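Local coordinates for protein Thf1 (Thermosynechococcus elongatus, PDB 5MJR) that may take part in photosynthetic membrane biogenesis and associates with the FtsH protease complex involved in photosystem II repair, at residues 25-30 and 49-54; 37-42 and 91-96; 128-133 and 140-145; 158-163 and 173-178. All coordinates share one frame; numbering follows the deposited sequence. Where two conformers were deposited one is given.

All four contacts lie in one all-helical chain, two on each side of the chain's centre. Contacts 1 and 2 share helix 41-58 and the same side of the chain, with centres about 13 Å apart; their segments alternate in sequence. Contacts 3 and 4 sit on the opposite side of the chain's centre and touch each other, Leu142 CD1 lying 3.8 Å from Phe159 CE2. Contact 4 is buried and wholly apolar across its interface. Contact 3 is also largely buried, but adds a water between backbone and amide. Contacts 1 and 2 are partly buried. Contact 1 shades from methyl packing into a lysine stem, and contact 2 pairs an isoleucine contact with two arginines whose guanidinium faces overlap at the surface.

Contact 1 of 4, residues 25-30 and 49-54; sequences SDTKRA and ELLVEI
This is apolar helix-helix packing between helix 24-34 and helix 41-58, near the N-terminal end of an all-helical fold. The two are consecutive helices joined by a short linker. Their short segments cross obliquely, nearer antiparallel than parallel, at 133°, with axes 10.0 Å apart at closest approach. No hydrogen bond crosses between the segments, and side chains alone fill the gap. Leu51 is the central residue and points at the facing helix. Its CD2 meets CG2 of Thr27 at 4.1 Å, the two side chains lying alongside and running opposite ways. Thr27 holds CG2 anti to its backbone N (chi1 of OG1 -65°), which turns the methyl to the leucine. Its OG1 is left to bond with His55, further along helix 41-58. Lys28 CG lies 4.3 Å from the other leucine methyl, CD1. Phe31 and Leu97 also pack on Leu51, so this leucine joins the pair to helix 90-100. Beyond CG the lysine chain is extended, and its ammonium group makes a salt bridge with Glu48. The aliphatic part thus serves the apolar contact while the charge is paired at its end. Just short of that charge, Lys28 CE rests 4.0 Å from CG2 of Val52.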
loop_
_atom_site.group_PDB
_atom_site.type_symbol
_atom_site.label_atom_id
_atom_site.label_comp_id
_atom_site.label_asym_id
_atom_site.label_seq_id
_atom_site.Cartn_x
_atom_site.Cartn_y
_atom_site.Cartn_z
ATOM N N SER A 25 9.306 -18.640 -6.568
ATOM C CA SER A 25 10.206 -18.743 -7.711
ATOM C C SER A 25 9.519 -18.529 -9.063
ATOM O O SER A 25 10.083 -17.882 -9.968
ATOM C CB SER A 25 10.951 -20.054 -7.727
ATOM O OG SER A 25 11.828 -20.074 -6.575
ATOM N N ASP A 26 8.280 -19.051 -9.185
ATOM C CA ASP A 26 7.476 -18.814 -10.377
ATOM C C ASP A 26 7.148 -17.308 -10.499
ATOM O O ASP A 26 7.199 -16.763 -11.564
ATOM C CB ASP A 26 6.184 -19.629 -10.298
ATOM C CG ASP A 26 6.409 -21.128 -10.402
ATOM O OD1 ASP A 26 7.258 -21.589 -11.256
ATOM O OD2 ASP A 26 5.750 -21.885 -9.555
ATOM N N THR A 27 6.765 -16.702 -9.376
ATOM C CA THR A 27 6.450 -15.267 -9.392
ATOM C C THR A 27 7.710 -14.424 -9.847
ATOM O O THR A 27 7.583 -13.530 -10.698
ATOM C CB THR A 27 5.975 -14.852 -7.970
ATOM O OG1 THR A 27 4.762 -15.552 -7.760
ATOM C CG2 THR A 27 5.736 -13.352 -7.878
ATOM N N LYS A 28 8.894 -14.737 -9.293
ATOM C CA LYS A 28 10.071 -14.011 -9.684
ATOM C C LYS A 28 10.423 -14.265 -11.141
ATOM O O LYS A 28 10.764 -13.314 -11.838
ATOM C CB LYS A 28 11.219 -14.445 -8.814
ATOM C CG LYS A 28 11.145 -13.864 -7.375
ATOM C CD LYS A 28 12.427 -14.145 -6.576
ATOM C CE LYS A 28 12.364 -13.637 -5.132
ATOM N NZ LYS A 28 13.644 -13.888 -4.334
ATOM N N ARG A 29 10.278 -15.504 -11.625
ATOM C CA ARG A 29 10.565 -15.709 -13.038
ATOM C C ARG A 29 9.628 -14.935 -13.954
ATOM O O ARG A 29 10.027 -14.385 -14.957
ATOM C CB ARG A 29 10.375 -17.188 -13.379
ATOM C CG ARG A 29 11.585 -17.976 -13.117
ATOM C CD ARG A 29 11.516 -19.464 -13.712
ATOM N NE ARG A 29 10.683 -20.321 -12.810
ATOM C CZ ARG A 29 11.120 -20.939 -11.702
ATOM N NH1 ARG A 29 12.441 -20.878 -11.308
ATOM N NH2 ARG A 29 10.259 -21.693 -10.995
ATOM N N ALA A 30 8.339 -14.838 -13.565
ATOM C CA ALA A 30 7.361 -14.067 -14.303
ATOM C C ALA A 30 7.749 -12.574 -14.357
ATOM O O ALA A 30 7.620 -11.900 -15.369
ATOM C CB ALA A 30 5.960 -14.307 -13.802
ATOM N N GLU A 49 11.737 -8.246 -2.291
ATOM C CA GLU A 49 11.073 -8.304 -0.995
ATOM C C GLU A 49 9.545 -8.034 -1.209
ATOM O O GLU A 49 8.731 -8.734 -0.583
ATOM C CB GLU A 49 11.672 -7.289 -0.027
ATOM C CG GLU A 49 12.959 -7.691 0.656
ATOM C CD GLU A 49 13.413 -6.744 1.782
ATOM O OE1 GLU A 49 12.569 -5.976 2.301
ATOM O OE2 GLU A 49 14.634 -6.834 2.103
ATOM N N LEU A 50 9.187 -7.094 -2.012
ATOM C CA LEU A 50 7.770 -6.767 -2.276
ATOM C C LEU A 50 7.089 -7.963 -2.976
ATOM O O LEU A 50 5.945 -8.307 -2.676
ATOM C CB LEU A 50 7.631 -5.450 -3.019
ATOM C CG LEU A 50 6.216 -4.925 -3.179
ATOM C CD1 LEU A 50 5.460 -4.739 -1.849
ATOM C CD2 LEU A 50 6.248 -3.680 -4.001
ATOM N N LEU A 51 7.813 -8.539 -3.977
ATOM C CA LEU A 51 7.218 -9.693 -4.699
ATOM C C LEU A 51 6.904 -10.816 -3.702
ATOM O O LEU A 51 5.842 -11.458 -3.812
ATOM C CB LEU A 51 8.222 -10.218 -5.788
ATOM C CG LEU A 51 8.320 -9.381 -7.041
ATOM C CD1 LEU A 51 9.498 -9.922 -7.863
ATOM C CD2 LEU A 51 7.065 -9.497 -7.935
ATOM N N VAL A 52 7.821 -11.116 -2.799
ATOM C CA VAL A 52 7.598 -12.147 -1.812
ATOM C C VAL A 52 6.407 -11.808 -0.881
ATOM O O VAL A 52 5.553 -12.646 -0.608
ATOM C CB VAL A 52 8.874 -12.437 -0.988
ATOM C CG1 VAL A 52 8.619 -13.339 0.197
ATOM C CG2 VAL A 52 9.981 -13.027 -1.936
ATOM N N GLU A 53 6.435 -10.555 -0.394
ATOM C CA GLU A 53 5.386 -10.115 0.547
ATOM C C GLU A 53 4.011 -10.258 -0.066
ATOM O O GLU A 53 3.103 -10.808 0.610
ATOM C CB GLU A 53 5.704 -8.636 0.934
ATOM C CG GLU A 53 4.740 -8.080 1.940
ATOM C CD GLU A 53 5.054 -6.663 2.335
ATOM O OE1 GLU A 53 5.765 -5.951 1.554
ATOM O OE2 GLU A 53 4.577 -6.212 3.411
ATOM N N ILE A 54 3.801 -9.842 -1.288
ATOM C CA ILE A 54 2.504 -9.921 -1.924
ATOM C C ILE A 54 2.140 -11.367 -2.158
ATOM O O ILE A 54 1.028 -11.783 -1.983
ATOM C CB ILE A 54 2.471 -9.082 -3.220
ATOM C CG1 ILE A 54 2.667 -7.590 -2.910
ATOM C CG2 ILE A 54 1.218 -9.371 -3.993
ATOM C CD1 ILE A 54 2.860 -6.724 -4.092
#

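Contact 2 of 4, residues 37-42 and 91-96; sequences RPIHSI and DRIFHA
Arg37 and Arg92 lay their guanidinium groups face over face, with the planes 35° apart. The closest atoms are Arg37 NH1 and Arg92 NH1, at 3.4 Å. Both are donors, so no hydrogen bond joins them. Each group covers one face of the other, offset toward the rim. Well apart from the arginine tips, CG1 of Ile39 packs on CD1 of Ile93 at 4.2 Å, a buried apolar contact. One water bridges the charged ends. It accepts from Arg37 NH2 at 3.0 Å, lying at the guanidinium edge in its plane, and more weakly from Arg92 NH2. Asp89 makes a salt bridge with Arg37 NH1 and a long, weak ion pair with Arg92, which probably offsets the like charges. Both arginine chains are extended from CG to NE. Further back, His40 is the N-cap of helix 41-58. Its ND1 accepts from Ile42 N at 3.0 Å, a capping bond at the first turn, which starts at Ser41. The contact therefore joins the linker between helix 24-34 and helix 41-58 to the beginning of helix 90-100. Phe31 of helix 24-34 touches both isoleucines, and Phe77 of helix 67-80 packs on Ile93.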
loop_
_atom_site.group_PDB
_atom_site.type_symbol
_atom_site.label_atom_id
_atom_site.label_comp_id
_atom_site.label_asym_id
_atom_site.label_seq_id
_atom_site.Cartn_x
_atom_site.Cartn_y
_atom_site.Cartn_z
ATOM N N ARG A 37 15.068 -5.578 -18.609
ATOM C CA ARG A 37 16.130 -4.553 -18.542
ATOM C C ARG A 37 16.773 -4.613 -17.205
ATOM O O ARG A 37 16.179 -4.934 -16.171
ATOM C CB ARG A 37 15.552 -3.148 -18.830
ATOM C CG ARG A 37 14.919 -3.072 -20.194
ATOM C CD ARG A 37 14.438 -1.665 -20.380
ATOM N NE ARG A 37 13.836 -1.578 -21.701
ATOM C CZ ARG A 37 13.493 -0.429 -22.249
ATOM N NH1 ARG A 37 13.664 0.700 -21.581
ATOM N NH2 ARG A 37 12.933 -0.436 -23.458
ATOM N N PRO A 38 18.056 -4.242 -17.146
ATOM C CA PRO A 38 18.765 -4.317 -15.885
ATOM C C PRO A 38 18.159 -3.493 -14.769
ATOM O O PRO A 38 17.732 -2.358 -15.029
ATOM C CB PRO A 38 20.174 -3.781 -16.287
ATOM C CG PRO A 38 20.289 -4.034 -17.692
ATOM C CD PRO A 38 18.959 -3.868 -18.258
ATOM N N ILE A 39 18.163 -4.056 -13.572
ATOM C CA ILE A 39 17.744 -3.325 -12.356
ATOM C C ILE A 39 18.905 -3.338 -11.349
ATOM O O ILE A 39 19.445 -4.406 -11.017
ATOM C CB ILE A 39 16.529 -4.001 -11.659
ATOM C CG1 ILE A 39 15.347 -4.082 -12.646
ATOM C CG2 ILE A 39 16.152 -3.253 -10.378
ATOM C CD1 ILE A 39 14.221 -4.942 -12.118
ATOM N N HIS A 40 19.292 -2.163 -10.852
ATOM C CA HIS A 40 20.386 -2.127 -9.902
ATOM C C HIS A 40 20.157 -2.987 -8.707
ATOM O O HIS A 40 18.999 -3.059 -8.210
ATOM C CB HIS A 40 20.633 -0.667 -9.464
ATOM C CG HIS A 40 21.898 -0.467 -8.768
ATOM N ND1 HIS A 40 22.045 -0.671 -7.430
ATOM C CD2 HIS A 40 23.133 -0.106 -9.256
ATOM C CE1 HIS A 40 23.335 -0.543 -7.121
ATOM N NE2 HIS A 40 23.993 -0.174 -8.221
ATOM N N SER A 41 21.161 -3.630 -8.161
ATOM C CA SER A 41 21.034 -4.449 -6.946
ATOM C C SER A 41 20.311 -3.834 -5.772
ATOM O O SER A 41 19.606 -4.520 -5.071
ATOM C CB SER A 41 22.420 -4.997 -6.471
ATOM O OG SER A 41 23.286 -3.966 -6.286
ATOM N N ILE A 42 20.508 -2.530 -5.573
ATOM C CA ILE A 42 19.789 -1.888 -4.458
ATOM C C ILE A 42 18.276 -2.114 -4.623
ATOM O O ILE A 42 17.566 -2.421 -3.624
ATOM C CB ILE A 42 20.129 -0.396 -4.446
ATOM C CG1 ILE A 42 21.542 -0.109 -4.037
ATOM C CG2 ILE A 42 19.179 0.354 -3.531
ATOM C CD1 ILE A 42 22.011 1.306 -4.305
ATOM N N ASP A 91 7.608 2.618 -14.529
ATOM C CA ASP A 91 6.252 2.121 -14.843
ATOM C C ASP A 91 6.242 0.680 -15.417
ATOM O O ASP A 91 5.373 -0.141 -15.081
ATOM C CB ASP A 91 5.503 3.022 -15.813
ATOM C CG ASP A 91 5.206 4.451 -15.198
ATOM O OD1 ASP A 91 5.289 4.632 -13.921
ATOM O OD2 ASP A 91 4.925 5.442 -15.947
ATOM N N ARG A 92 7.251 0.346 -16.216
ATOM C CA ARG A 92 7.355 -1.001 -16.718
ATOM C C ARG A 92 7.642 -1.965 -15.598
ATOM O O ARG A 92 7.141 -3.104 -15.587
ATOM C CB ARG A 92 8.587 -1.120 -17.724
ATOM C CG ARG A 92 8.280 -0.523 -19.036
ATOM C CD ARG A 92 9.585 -0.403 -19.837
ATOM N NE ARG A 92 9.441 -0.008 -21.235
ATOM C CZ ARG A 92 9.922 1.095 -21.806
ATOM N NH1 ARG A 92 10.603 2.037 -21.112
ATOM N NH2 ARG A 92 9.709 1.284 -23.119
ATOM N N ILE A 93 8.422 -1.580 -14.627
ATOM C CA ILE A 93 8.683 -2.415 -13.478
ATOM C C ILE A 93 7.372 -2.670 -12.646
ATOM O O ILE A 93 7.128 -3.783 -12.213
ATOM C CB ILE A 93 9.798 -1.831 -12.550
ATOM C CG1 ILE A 93 11.152 -1.911 -13.314
ATOM C CG2 ILE A 93 9.850 -2.491 -11.218
ATOM C CD1 ILE A 93 12.269 -1.182 -12.680
ATOM N N PHE A 94 6.587 -1.582 -12.433
ATOM C CA PHE A 94 5.324 -1.761 -11.724
ATOM C C PHE A 94 4.364 -2.739 -12.460
ATOM O O PHE A 94 3.762 -3.604 -11.846
ATOM C CB PHE A 94 4.662 -0.443 -11.488
ATOM C CG PHE A 94 3.423 -0.564 -10.646
ATOM C CD1 PHE A 94 3.566 -0.754 -9.292
ATOM C CD2 PHE A 94 2.159 -0.490 -11.223
ATOM C CE1 PHE A 94 2.424 -0.922 -8.451
ATOM C CE2 PHE A 94 1.017 -0.626 -10.434
ATOM C CZ PHE A 94 1.203 -0.863 -9.036
ATOM N N HIS A 95 4.330 -2.588 -13.781
ATOM C CA HIS A 95 3.499 -3.455 -14.596
ATOM C C HIS A 95 3.920 -4.906 -14.360
ATOM O O HIS A 95 3.114 -5.808 -14.136
ATOM C CB HIS A 95 3.569 -3.008 -16.045
ATOM C CG HIS A 95 2.829 -3.966 -16.981
ATOM N ND1 HIS A 95 3.428 -5.170 -17.412
ATOM C CD2 HIS A 95 1.659 -3.835 -17.658
ATOM C CE1 HIS A 95 2.625 -5.802 -18.249
ATOM N NE2 HIS A 95 1.506 -5.045 -18.320
ATOM N N ALA A 96 5.232 -5.132 -14.491
ATOM C CA ALA A 96 5.791 -6.470 -14.338
ATOM C C ALA A 96 5.533 -7.081 -12.968
ATOM O O ALA A 96 5.205 -8.282 -12.806
ATOM C CB ALA A 96 7.260 -6.478 -14.704
HETATM O O HOH W 1 12.330 2.395 -24.093
#

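Contact 3 of 4, residues 128-133 and 140-145; sequences DELNSG and NSLNHT
The flat group at this contact is the Asn143 side-chain amide, which meets Leu130 through its nitrogen. Asn143 ND2 lies 4.4 Å from Leu130 CD2, a van der Waals approach. Asn143 ND2 donates to a water at 2.9 Å, and this water donates to Leu130 O at 2.7 Å. One water thus links the end of helix 123-131 to the loop, in a contact with no direct hydrogen bond. Pro183 also packs on Asn143. The other branch of Leu130, CD1, lies 4.5 Å from CD1 of Leu142. Leu142 points at the helix, and Leu68, Leu156 and Phe159 pack around it. The helix end has its own bonds. Ser132 OG donates to Glu129 O at 2.6 Å, in the carbonyl plane and on a lone pair. Gly133 then leaves the helical region with positive phi (87°), and its N bonds to Leu130 O. That oxygen therefore takes both a backbone N-H and the water. On the other side, residues 140-142 are the last part of a 3-10 segment and Asn143 is the centre of an inverse gamma turn. The arrangement is the C-terminal end of helix 123-131, followed by a glycine with positive phi, packed against the loop before helix 150-162.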
loop_
_atom_site.group_PDB
_atom_site.type_symbol
_atom_site.label_atom_id
_atom_site.label_comp_id
_atom_site.label_asym_id
_atom_site.label_seq_id
_atom_site.Cartn_x
_atom_site.Cartn_y
_atom_site.Cartn_z
ATOM N N ASP A 128 -17.975 10.565 10.264
ATOM C CA ASP A 128 -19.408 10.565 10.109
ATOM C C ASP A 128 -19.851 9.516 9.036
ATOM O O ASP A 128 -20.806 8.771 9.206
ATOM C CB ASP A 128 -19.909 11.921 9.682
ATOM C CG ASP A 128 -19.929 12.938 10.811
ATOM O OD1 ASP A 128 -19.818 12.487 12.000
ATOM O OD2 ASP A 128 -20.106 14.159 10.502
ATOM N N GLU A 129 -19.076 9.425 7.929
ATOM C CA GLU A 129 -19.388 8.465 6.877
ATOM C C GLU A 129 -19.182 7.028 7.363
ATOM O O GLU A 129 -20.031 6.145 7.151
ATOM C CB GLU A 129 -18.570 8.794 5.659
ATOM C CG GLU A 129 -19.062 8.055 4.499
ATOM C CD GLU A 129 -18.458 8.437 3.108
ATOM O OE1 GLU A 129 -17.862 9.543 2.905
ATOM O OE2 GLU A 129 -18.702 7.640 2.194
ATOM N N LEU A 130 -18.103 6.775 8.091
ATOM C CA LEU A 130 -17.900 5.446 8.698
ATOM C C LEU A 130 -19.060 5.109 9.673
ATOM O O LEU A 130 -19.606 3.995 9.656
ATOM C CB LEU A 130 -16.578 5.330 9.341
ATOM C CG LEU A 130 -15.358 5.356 8.391
ATOM C CD1 LEU A 130 -14.070 5.626 9.152
ATOM C CD2 LEU A 130 -15.244 4.073 7.622
ATOM N N ASN A 131 -19.388 6.093 10.512
ATOM C CA ASN A 131 -20.377 5.834 11.554
ATOM C C ASN A 131 -21.816 5.651 10.968
ATOM O O ASN A 131 -22.712 5.223 11.680
ATOM C CB ASN A 131 -20.281 6.959 12.564
ATOM C CG ASN A 131 -19.086 6.786 13.444
ATOM O OD1 ASN A 131 -18.644 5.654 13.704
ATOM N ND2 ASN A 131 -18.609 7.872 13.969
ATOM N N SER A 132 -22.073 6.084 9.770
ATOM C CA SER A 132 -23.376 5.898 9.070
ATOM C C SER A 132 -23.606 4.430 8.814
ATOM O O SER A 132 -24.752 4.044 8.505
ATOM C CB SER A 132 -23.298 6.650 7.685
ATOM O OG SER A 132 -22.558 5.776 6.598
ATOM N N GLY A 133 -22.499 3.624 8.823
ATOM C CA GLY A 133 -22.606 2.199 8.614
ATOM C C GLY A 133 -22.569 1.761 7.151
ATOM O O GLY A 133 -22.510 0.514 6.890
ATOM N N ASN A 140 -14.975 2.339 2.496
ATOM C CA ASN A 140 -15.442 1.135 3.097
ATOM C C ASN A 140 -14.378 0.050 3.393
ATOM O O ASN A 140 -14.534 -0.783 4.270
ATOM C CB ASN A 140 -16.566 0.467 2.296
ATOM C CG ASN A 140 -16.124 -0.009 0.908
ATOM O OD1 ASN A 140 -15.294 0.567 0.248
ATOM N ND2 ASN A 140 -16.770 -1.127 0.475
ATOM N N SER A 141 -13.277 0.107 2.604
ATOM C CA SER A 141 -12.177 -0.780 2.793
ATOM C C SER A 141 -11.362 -0.558 4.061
ATOM O O SER A 141 -10.560 -1.373 4.433
ATOM C CB SER A 141 -11.235 -0.795 1.563
ATOM O OG SER A 141 -10.474 0.319 1.417
ATOM N N LEU A 142 -11.619 0.570 4.773
ATOM C CA LEU A 142 -11.065 0.695 6.119
ATOM C C LEU A 142 -11.717 -0.242 7.105
ATOM O O LEU A 142 -11.113 -0.535 8.183
ATOM C CB LEU A 142 -11.220 2.105 6.620
ATOM C CG LEU A 142 -10.398 3.175 5.935
ATOM C CD1 LEU A 142 -10.443 4.461 6.792
ATOM C CD2 LEU A 142 -9.050 2.887 5.489
ATOM N N ASN A 143 -12.896 -0.753 6.756
ATOM C CA ASN A 143 -13.546 -1.800 7.546
ATOM C C ASN A 143 -12.972 -3.184 7.208
ATOM O O ASN A 143 -13.622 -4.037 6.617
ATOM C CB ASN A 143 -15.043 -1.739 7.357
ATOM C CG ASN A 143 -15.688 -0.539 8.016
ATOM O OD1 ASN A 143 -15.231 -0.130 9.090
ATOM N ND2 ASN A 143 -16.737 -0.011 7.361
ATOM N N HIS A 144 -11.693 -3.297 7.512
ATOM C CA HIS A 144 -10.899 -4.428 7.071
ATOM C C HIS A 144 -11.018 -5.573 8.055
ATOM O O HIS A 144 -10.558 -5.398 9.222
ATOM C CB HIS A 144 -9.446 -3.980 7.022
ATOM C CG HIS A 144 -8.539 -5.030 6.429
ATOM N ND1 HIS A 144 -8.521 -5.230 5.077
ATOM C CD2 HIS A 144 -7.749 -5.938 7.011
ATOM C CE1 HIS A 144 -7.698 -6.255 4.869
ATOM N NE2 HIS A 144 -7.200 -6.686 6.021
ATOM N N THR A 145 -11.486 -6.690 7.550
ATOM C CA THR A 145 -11.476 -7.968 8.297
ATOM C C THR A 145 -10.591 -8.963 7.509
ATOM O O THR A 145 -10.327 -8.770 6.364
ATOM C CB THR A 145 -12.934 -8.413 8.539
ATOM O OG1 THR A 145 -13.539 -8.841 7.307
ATOM C CG2 THR A 145 -13.747 -7.245 9.142
HETATM O O HOH W 2 -18.595 1.694 8.751
#

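Contact 4 of 4, residues 158-163 and 173-178; sequences AFLQEL and ETLDQL
Leu160 sets CG anti to its carbonyl carbon (chi1 -68°), and Thr174 sets CG2 anti to its backbone N. These rotations aim the leucine methyls and the threonine methyl at each other, tip to tip. The motif is packing of two steeply crossed helices in an all-helical fold: helix 150-162, near its C-terminal end, against helix 171-178. The short segments make an angle of 107°. Their axes stay 12.5 Å apart, so only side chains bridge the gap. Leu160 is the single residue of its segment in the contact and projects between three residues of the other helix. Thr174 CG2 sits in the fork of the leucine, 3.9 Å from CD1 and 3.9 Å from CD2. The two branches then part. Leu160 CD1 meets CD2 of Leu175 at 4.3 Å. All four touching residues are buried. The one polar atom among their side chains, Thr174 OG1, is hydrogen-bonded to the backbone oxygens of Val167, in helix 166-169, and His170, just before helix 171-178. Its methyl is given to the leucine. Val167 and Thr168 of helix 166-169 also touch Leu160, so this short helix also packs on the leucine. On the other branch, Leu160 CD2 lies 4.3 Å from CD1 of Leu178, one helical turn beyond Thr174.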
loop_
_atom_site.group_PDB
_atom_site.type_symbol
_atom_site.label_atom_id
_atom_site.label_comp_id
_atom_site.label_asym_id
_atom_site.label_seq_id
_atom_site.Cartn_x
_atom_site.Cartn_y
_atom_site.Cartn_z
ATOM N N ALA A 158 -1.498 6.878 3.383
ATOM C CA ALA A 158 -1.678 7.619 2.127
ATOM C C ALA A 158 -3.035 8.234 1.980
ATOM O O ALA A 158 -3.182 9.344 1.506
ATOM C CB ALA A 158 -1.371 6.709 0.920
ATOM N N PHE A 159 -4.062 7.490 2.438
ATOM C CA PHE A 159 -5.390 8.100 2.486
ATOM C C PHE A 159 -5.453 9.288 3.405
ATOM O O PHE A 159 -6.006 10.336 2.999
ATOM C CB PHE A 159 -6.368 6.999 2.934
ATOM C CG PHE A 159 -7.671 7.530 3.485
ATOM C CD1 PHE A 159 -8.506 8.361 2.724
ATOM C CD2 PHE A 159 -8.069 7.271 4.761
ATOM C CE1 PHE A 159 -9.694 8.844 3.238
ATOM C CE2 PHE A 159 -9.246 7.798 5.302
ATOM C CZ PHE A 159 -10.025 8.583 4.534
ATOM N N LEU A 160 -4.885 9.165 4.577
ATOM C CA LEU A 160 -4.965 10.256 5.534
ATOM C C LEU A 160 -4.273 11.488 4.981
ATOM O O LEU A 160 -4.694 12.623 5.309
ATOM C CB LEU A 160 -4.382 9.809 6.875
ATOM C CG LEU A 160 -5.147 8.759 7.635
ATOM C CD1 LEU A 160 -4.355 8.271 8.802
ATOM C CD2 LEU A 160 -6.558 9.163 7.974
ATOM N N GLN A 161 -3.213 11.280 4.216
ATOM C CA GLN A 161 -2.561 12.392 3.577
ATOM C C GLN A 161 -3.439 13.224 2.588
ATOM O O GLN A 161 -3.091 14.374 2.377
ATOM C CB GLN A 161 -1.335 11.949 2.891
ATOM C CG GLN A 161 -0.169 11.535 3.755
ATOM C CD GLN A 161 1.088 11.172 2.940
ATOM O OE1 GLN A 161 1.141 10.170 2.230
ATOM N NE2 GLN A 161 2.083 11.981 3.037
ATOM N N GLU A 162 -4.511 12.607 2.045
ATOM C CA GLU A 162 -5.419 13.311 1.167
ATOM C C GLU A 162 -6.259 14.259 1.926
ATOM O O GLU A 162 -6.767 15.179 1.327
ATOM C CB GLU A 162 -6.439 12.376 0.468
ATOM C CG GLU A 162 -5.809 11.444 -0.501
ATOM C CD GLU A 162 -5.303 12.046 -1.780
ATOM O OE1 GLU A 162 -5.749 13.138 -2.223
ATOM O OE2 GLU A 162 -4.459 11.352 -2.324
ATOM N N LEU A 163 -6.522 13.964 3.185
ATOM C CA LEU A 163 -7.459 14.754 3.973
ATOM C C LEU A 163 -6.833 16.123 4.319
ATOM O O LEU A 163 -5.712 16.499 3.948
ATOM C CB LEU A 163 -7.848 13.978 5.280
ATOM C CG LEU A 163 -8.445 12.612 5.060
ATOM C CD1 LEU A 163 -8.757 11.994 6.366
ATOM C CD2 LEU A 163 -9.670 12.647 4.189
ATOM N N GLU A 173 -3.070 11.534 17.154
ATOM C CA GLU A 173 -4.411 11.848 17.495
ATOM C C GLU A 173 -5.367 11.234 16.510
ATOM O O GLU A 173 -6.430 10.708 16.840
ATOM C CB GLU A 173 -4.539 13.385 17.475
ATOM C CG GLU A 173 -5.736 13.943 18.119
ATOM C CD GLU A 173 -5.250 15.009 19.185
ATOM O OE1 GLU A 173 -6.121 15.686 19.874
ATOM O OE2 GLU A 173 -3.961 15.129 19.364
ATOM N N THR A 174 -4.999 11.306 15.239
ATOM C CA THR A 174 -5.874 10.746 14.186
ATOM C C THR A 174 -6.090 9.212 14.369
ATOM O O THR A 174 -7.231 8.721 14.264
ATOM C CB THR A 174 -5.312 11.082 12.775
ATOM O OG1 THR A 174 -5.349 12.514 12.624
ATOM C CG2 THR A 174 -6.041 10.354 11.699
ATOM N N LEU A 175 -4.972 8.506 14.534
ATOM C CA LEU A 175 -5.028 7.075 14.713
ATOM C C LEU A 175 -5.904 6.697 15.946
ATOM O O LEU A 175 -6.689 5.782 15.918
ATOM C CB LEU A 175 -3.660 6.449 14.748
ATOM C CG LEU A 175 -2.886 6.540 13.430
ATOM C CD1 LEU A 175 -1.482 6.016 13.601
ATOM C CD2 LEU A 175 -3.575 5.871 12.228
ATOM N N ASP A 176 -5.693 7.436 17.025
ATOM C CA ASP A 176 -6.512 7.225 18.216
ATOM C C ASP A 176 -8.009 7.464 18.001
ATOM O O ASP A 176 -8.803 6.744 18.593
ATOM C CB ASP A 176 -6.009 8.049 19.345
ATOM C CG ASP A 176 -4.714 7.523 19.969
ATOM O OD1 ASP A 176 -4.360 6.301 19.726
ATOM O OD2 ASP A 176 -4.091 8.319 20.701
ATOM N N GLN A 177 -8.368 8.422 17.182
ATOM C CA GLN A 177 -9.775 8.673 16.869
ATOM C C GLN A 177 -10.370 7.488 16.056
ATOM O O GLN A 177 -11.523 7.163 16.116
ATOM C CB GLN A 177 -9.919 9.944 16.048
ATOM C CG GLN A 177 -9.668 11.245 16.782
ATOM C CD GLN A 177 -10.019 12.493 16.026
ATOM O OE1 GLN A 177 -9.159 13.365 15.735
ATOM N NE2 GLN A 177 -11.314 12.627 15.749
ATOM N N LEU A 178 -9.562 6.918 15.148
ATOM C CA LEU A 178 -10.022 5.823 14.303
ATOM C C LEU A 178 -10.166 4.513 15.102
ATOM O O LEU A 178 -10.986 3.680 14.695
ATOM C CB LEU A 178 -9.053 5.615 13.134
ATOM C CG LEU A 178 -9.102 6.650 12.073
ATOM C CD1 LEU A 178 -7.939 6.509 11.056
ATOM C CD2 LEU A 178 -10.450 6.598 11.328
#